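LYND (Lyngbya aestuarii, PDB 4V1T) is probably a cyanobactin heterocyclase of the YcaO family, using ATP and magnesium to cyclodehydrate cysteine residues of a precursor peptide into thiazolines. Local coordinates at residues F573-Y585 with P630-N642. Numbering follows the deposited sequence.
Sequences FNEPYFVQLQQFY and PTIAILRAVTEVN. With MG (magnesium ion), chain N; ADP (adenosine-5'-diphosphate), chain L.
The hydroxyl of Tyr585 donates a very short hydrogen bond to the side-chain carbonyl of Asn642, OH to OD1 2.5 Å, with OD1 lying at the edge of the phenol ring, near its plane. The other arm of the same amide faces a second phenol: Asn642 ND2 is 3.4 Å from Tyr577 OH, a hydroxyl already hydrogen-bonded to the backbone carbonyl of Leu379. Tyr577 sits as a knob among Leu635, Val638, Thr639 and Asn642. With CG anti to the backbone N (chi1 175°), its ring reaches across to the second helix, where CD2 meets Leu635 CD1 and Val638 CG1 approaches the ring edge. One turn further on, Leu581 CD2 presses tightly on Val638 CG2.

Toward the start of both segments the contact is aromatic. Ile634 serves two rings with separate branches: its CD1 lies over a face of Phe573, 3.8 Å from the ring centroid, and its CG2 over a face of Phe578, also at 3.8 Å. The aliphatic CG of Glu575 covers the opposite face of Phe578, while the Glu575 carboxylate forms a salt bridge with Lys411. At the Phe578 edge, CZ is 3.4 Å from Thr631 O.

From helix 630-642, Arg636 reaches the ADP phosphates and Glu640 the magnesium ion bound to them. Arg636 NH2 donates an almost straight hydrogen bond to ADP O3A (172°) and NH1 binds O1A, whereas Glu640 OE2 coordinates magnesium at 2.0 Å. The helix packed here against 576-585 is therefore the one that also contributes Arg636 and Glu640 to the ADP site of the YcaO domain. The two helix segments run nearly parallel, 23° apart, with strands 590-596 and 605-612 beside them: Leu592 touches Leu581, Tyr585 and Val638, and Phe606 touches Pro630 and Ile634.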
# COMPACT_ATOMS: atom_id res chain seq x y z
N PHE B 573 28.96 -2.98 20.65
CA PHE B 573 27.99 -4.02 20.26
C PHE B 573 28.03 -4.39 18.78
O PHE B 573 27.26 -5.22 18.30
CB PHE B 573 26.59 -3.57 20.64
CG PHE B 573 26.32 -3.66 22.11
CD1 PHE B 573 26.64 -2.60 22.95
CD2 PHE B 573 25.78 -4.81 22.66
CE1 PHE B 573 26.41 -2.69 24.31
CE2 PHE B 573 25.55 -4.90 24.01
CZ PHE B 573 25.86 -3.84 24.84
N ASN B 574 28.95 -3.78 18.04
CA ASN B 574 29.10 -4.11 16.63
C ASN B 574 27.84 -3.75 15.85
O ASN B 574 27.57 -4.32 14.80
CB ASN B 574 29.42 -5.60 16.48
CG ASN B 574 30.54 -5.87 15.50
OD1 ASN B 574 30.76 -5.12 14.55
ND2 ASN B 574 31.27 -6.96 15.73
N GLU B 575 27.07 -2.81 16.38
CA GLU B 575 25.84 -2.34 15.75
C GLU B 575 25.98 -0.87 15.39
O GLU B 575 25.98 -0.02 16.28
CB GLU B 575 24.65 -2.54 16.68
CG GLU B 575 23.31 -2.29 16.03
CD GLU B 575 23.06 -3.25 14.90
OE1 GLU B 575 23.18 -4.47 15.12
OE2 GLU B 575 22.76 -2.77 13.79
N PRO B 576 26.07 -0.55 14.09
CA PRO B 576 26.31 0.85 13.72
C PRO B 576 25.13 1.78 14.04
O PRO B 576 25.31 2.99 14.15
CB PRO B 576 26.55 0.76 12.21
CG PRO B 576 25.72 -0.40 11.77
CD PRO B 576 25.76 -1.38 12.91
N TYR B 577 23.94 1.20 14.20
CA TYR B 577 22.71 1.97 14.36
C TYR B 577 22.67 2.81 15.65
O TYR B 577 22.16 3.94 15.66
CB TYR B 577 21.51 1.03 14.33
CG TYR B 577 20.19 1.73 14.62
CD1 TYR B 577 19.47 2.32 13.59
CD2 TYR B 577 19.67 1.79 15.90
CE1 TYR B 577 18.26 2.95 13.83
CE2 TYR B 577 18.47 2.42 16.16
CZ TYR B 577 17.77 3.00 15.13
OH TYR B 577 16.57 3.62 15.37
N PHE B 578 23.17 2.26 16.75
CA PHE B 578 23.16 2.98 18.02
C PHE B 578 23.96 4.28 17.89
O PHE B 578 23.51 5.34 18.33
CB PHE B 578 23.73 2.11 19.14
CG PHE B 578 22.99 0.82 19.35
CD1 PHE B 578 21.63 0.72 19.07
CD2 PHE B 578 23.65 -0.30 19.82
CE1 PHE B 578 20.95 -0.46 19.26
CE2 PHE B 578 22.97 -1.49 20.02
CZ PHE B 578 21.62 -1.57 19.73
N VAL B 579 25.13 4.19 17.27
CA VAL B 579 26.00 5.33 17.12
C VAL B 579 25.39 6.39 16.20
O VAL B 579 25.44 7.59 16.49
CB VAL B 579 27.36 4.91 16.56
CG1 VAL B 579 28.24 6.13 16.30
CG2 VAL B 579 28.08 3.95 17.52
N GLN B 580 24.81 5.94 15.10
CA GLN B 580 24.17 6.82 14.15
C GLN B 580 23.01 7.58 14.76
O GLN B 580 22.79 8.75 14.47
CB GLN B 580 23.66 6.03 12.94
CG GLN B 580 24.76 5.49 12.05
CD GLN B 580 24.22 4.54 11.00
OE1 GLN B 580 24.67 3.40 10.89
NE2 GLN B 580 23.25 5.01 10.21
N LEU B 581 22.25 6.90 15.62
CA LEU B 581 21.09 7.52 16.24
C LEU B 581 21.50 8.57 17.26
O LEU B 581 20.87 9.63 17.34
CB LEU B 581 20.21 6.48 16.92
CG LEU B 581 18.84 6.98 17.38
CD1 LEU B 581 17.97 7.43 16.21
CD2 LEU B 581 18.14 5.89 18.16
N GLN B 582 22.54 8.29 18.04
CA GLN B 582 23.09 9.26 18.98
C GLN B 582 23.47 10.55 18.26
O GLN B 582 23.20 11.65 18.76
CB GLN B 582 24.31 8.71 19.70
CG GLN B 582 24.00 7.73 20.81
CD GLN B 582 25.22 7.39 21.64
OE1 GLN B 582 26.20 6.83 21.13
NE2 GLN B 582 25.18 7.73 22.92
N GLN B 583 24.09 10.40 17.10
CA GLN B 583 24.51 11.55 16.31
C GLN B 583 23.30 12.30 15.78
O GLN B 583 23.26 13.53 15.78
CB GLN B 583 25.42 11.11 15.15
CG GLN B 583 25.92 12.26 14.28
CD GLN B 583 26.70 13.30 15.05
OE1 GLN B 583 27.46 12.98 15.96
NE2 GLN B 583 26.53 14.56 14.69
N PHE B 584 22.30 11.55 15.33
CA PHE B 584 21.07 12.15 14.85
C PHE B 584 20.39 12.95 15.96
O PHE B 584 19.82 14.02 15.70
CB PHE B 584 20.13 11.07 14.34
CG PHE B 584 18.77 11.59 13.96
CD1 PHE B 584 18.54 12.07 12.69
CD2 PHE B 584 17.74 11.60 14.88
CE1 PHE B 584 17.30 12.56 12.33
CE2 PHE B 584 16.49 12.08 14.53
CZ PHE B 584 16.27 12.57 13.26
N TYR B 585 20.43 12.43 17.18
CA TYR B 585 19.91 13.14 18.34
C TYR B 585 20.71 14.42 18.59
O TYR B 585 20.14 15.48 18.81
CB TYR B 585 19.93 12.25 19.58
CG TYR B 585 18.65 11.48 19.76
CD1 TYR B 585 18.28 10.50 18.86
CD2 TYR B 585 17.80 11.75 20.83
CE1 TYR B 585 17.11 9.80 19.02
CE2 TYR B 585 16.62 11.06 20.99
CZ TYR B 585 16.28 10.08 20.07
OH TYR B 585 15.10 9.38 20.21
N PRO B 630 21.13 -8.70 24.10
CA PRO B 630 21.22 -7.32 24.59
C PRO B 630 21.18 -6.30 23.47
O PRO B 630 20.74 -5.17 23.69
CB PRO B 630 22.58 -7.29 25.31
CG PRO B 630 23.37 -8.37 24.67
CD PRO B 630 22.38 -9.44 24.32
N THR B 631 21.64 -6.70 22.28
CA THR B 631 21.58 -5.84 21.12
C THR B 631 20.13 -5.47 20.82
O THR B 631 19.82 -4.30 20.58
CB THR B 631 22.21 -6.52 19.88
OG1 THR B 631 23.60 -6.76 20.12
CG2 THR B 631 22.07 -5.66 18.66
N ILE B 632 19.24 -6.46 20.86
CA ILE B 632 17.83 -6.24 20.59
C ILE B 632 17.19 -5.46 21.73
O ILE B 632 16.32 -4.62 21.51
CB ILE B 632 17.06 -7.57 20.38
CG1 ILE B 632 17.76 -8.47 19.34
CG2 ILE B 632 15.61 -7.29 19.98
CD1 ILE B 632 18.05 -7.81 18.00
N ALA B 633 17.62 -5.75 22.96
CA ALA B 633 17.07 -5.08 24.13
C ALA B 633 17.33 -3.58 24.05
O ALA B 633 16.43 -2.77 24.28
CB ALA B 633 17.67 -5.66 25.40
N ILE B 634 18.56 -3.20 23.72
CA ILE B 634 18.90 -1.79 23.57
C ILE B 634 18.12 -1.21 22.40
O ILE B 634 17.67 -0.07 22.46
CB ILE B 634 20.42 -1.61 23.32
CG1 ILE B 634 21.22 -2.09 24.54
CG2 ILE B 634 20.75 -0.14 23.04
CD1 ILE B 634 22.70 -2.26 24.27
N LEU B 635 17.97 -2.00 21.35
CA LEU B 635 17.23 -1.58 20.17
C LEU B 635 15.78 -1.26 20.52
O LEU B 635 15.23 -0.27 20.04
CB LEU B 635 17.29 -2.68 19.10
CG LEU B 635 16.98 -2.31 17.65
CD1 LEU B 635 17.85 -1.15 17.18
CD2 LEU B 635 17.19 -3.53 16.76
N ARG B 636 15.17 -2.11 21.34
CA ARG B 636 13.80 -1.89 21.77
C ARG B 636 13.71 -0.60 22.57
O ARG B 636 12.83 0.23 22.33
CB ARG B 636 13.30 -3.05 22.63
CG ARG B 636 13.01 -4.32 21.83
CD ARG B 636 12.30 -5.34 22.71
NE ARG B 636 11.05 -4.81 23.25
CZ ARG B 636 9.92 -4.67 22.55
NH1 ARG B 636 9.86 -5.03 21.28
NH2 ARG B 636 8.85 -4.16 23.14
N ALA B 637 14.62 -0.44 23.52
CA ALA B 637 14.62 0.72 24.40
C ALA B 637 14.76 2.01 23.59
O ALA B 637 13.98 2.95 23.74
CB ALA B 637 15.75 0.61 25.41
N VAL B 638 15.76 2.03 22.73
CA VAL B 638 16.12 3.26 22.03
C VAL B 638 15.12 3.62 20.93
O VAL B 638 14.98 4.80 20.60
CB VAL B 638 17.54 3.16 21.47
CG1 VAL B 638 17.59 2.29 20.19
CG2 VAL B 638 18.08 4.53 21.20
N THR B 639 14.44 2.62 20.36
CA THR B 639 13.40 2.90 19.36
C THR B 639 12.11 3.34 20.06
O THR B 639 11.26 4.00 19.47
CB THR B 639 13.11 1.69 18.45
OG1 THR B 639 12.88 0.53 19.25
CG2 THR B 639 14.27 1.43 17.51
N GLU B 640 11.97 2.98 21.33
CA GLU B 640 10.82 3.44 22.09
C GLU B 640 10.96 4.93 22.44
O GLU B 640 9.95 5.65 22.50
CB GLU B 640 10.64 2.61 23.38
CG GLU B 640 9.20 2.57 23.87
CD GLU B 640 8.96 1.55 24.95
OE1 GLU B 640 9.31 1.80 26.13
OE2 GLU B 640 8.39 0.49 24.61
N VAL B 641 12.19 5.40 22.67
CA VAL B 641 12.38 6.81 22.99
C VAL B 641 12.10 7.60 21.72
O VAL B 641 11.53 8.69 21.79
CB VAL B 641 13.79 7.17 23.58
CG1 VAL B 641 14.30 6.08 24.50
CG2 VAL B 641 14.81 7.44 22.51
N ASN B 642 12.50 7.04 20.58
CA ASN B 642 12.14 7.59 19.27
C ASN B 642 10.64 7.73 19.17
O ASN B 642 10.11 8.79 18.85
CB ASN B 642 12.64 6.71 18.12
CG ASN B 642 14.15 6.74 17.96
OD1 ASN B 642 14.83 7.62 18.46
ND2 ASN B 642 14.67 5.76 17.22
MG MG N . 7.49 -1.15 25.43
PB ADP L . 5.93 -2.72 23.07
O1B ADP L . 5.35 -3.71 24.05
O2B ADP L . 7.11 -1.97 23.59
O3B ADP L . 4.88 -1.86 22.43
PA ADP L . 6.58 -3.43 20.32
O1A ADP L . 7.87 -3.98 19.78
O2A ADP L . 6.19 -2.00 20.00
O3A ADP L . 6.53 -3.69 21.92
O5' ADP L . 5.40 -4.39 19.82
C5' ADP L . 4.04 -4.03 19.97
C4' ADP L . 3.20 -5.29 19.87
O4' ADP L . 3.24 -5.80 18.54
C3' ADP L . 3.74 -6.39 20.76
O3' ADP L . 2.63 -7.12 21.28
C2' ADP L . 4.54 -7.30 19.85
O2' ADP L . 4.46 -8.67 20.24
C1' ADP L . 3.86 -7.09 18.51
N9 ADP L . 4.84 -7.18 17.40
C8 ADP L . 5.88 -6.35 17.17
N7 ADP L . 6.55 -6.74 16.05
C5 ADP L . 5.94 -7.82 15.56
C6 ADP L . 6.13 -8.72 14.41
N6 ADP L . 7.16 -8.50 13.56
N1 ADP L . 5.27 -9.75 14.25
C2 ADP L . 4.25 -9.97 15.10
N3 ADP L . 4.02 -9.18 16.17
C4 ADP L . 4.81 -8.12 16.45
O HOH W 1 9.47 -1.88 25.40
O HOH W 2 8.17 -0.22 27.37
O HOH W 3 7.23 -2.85 26.56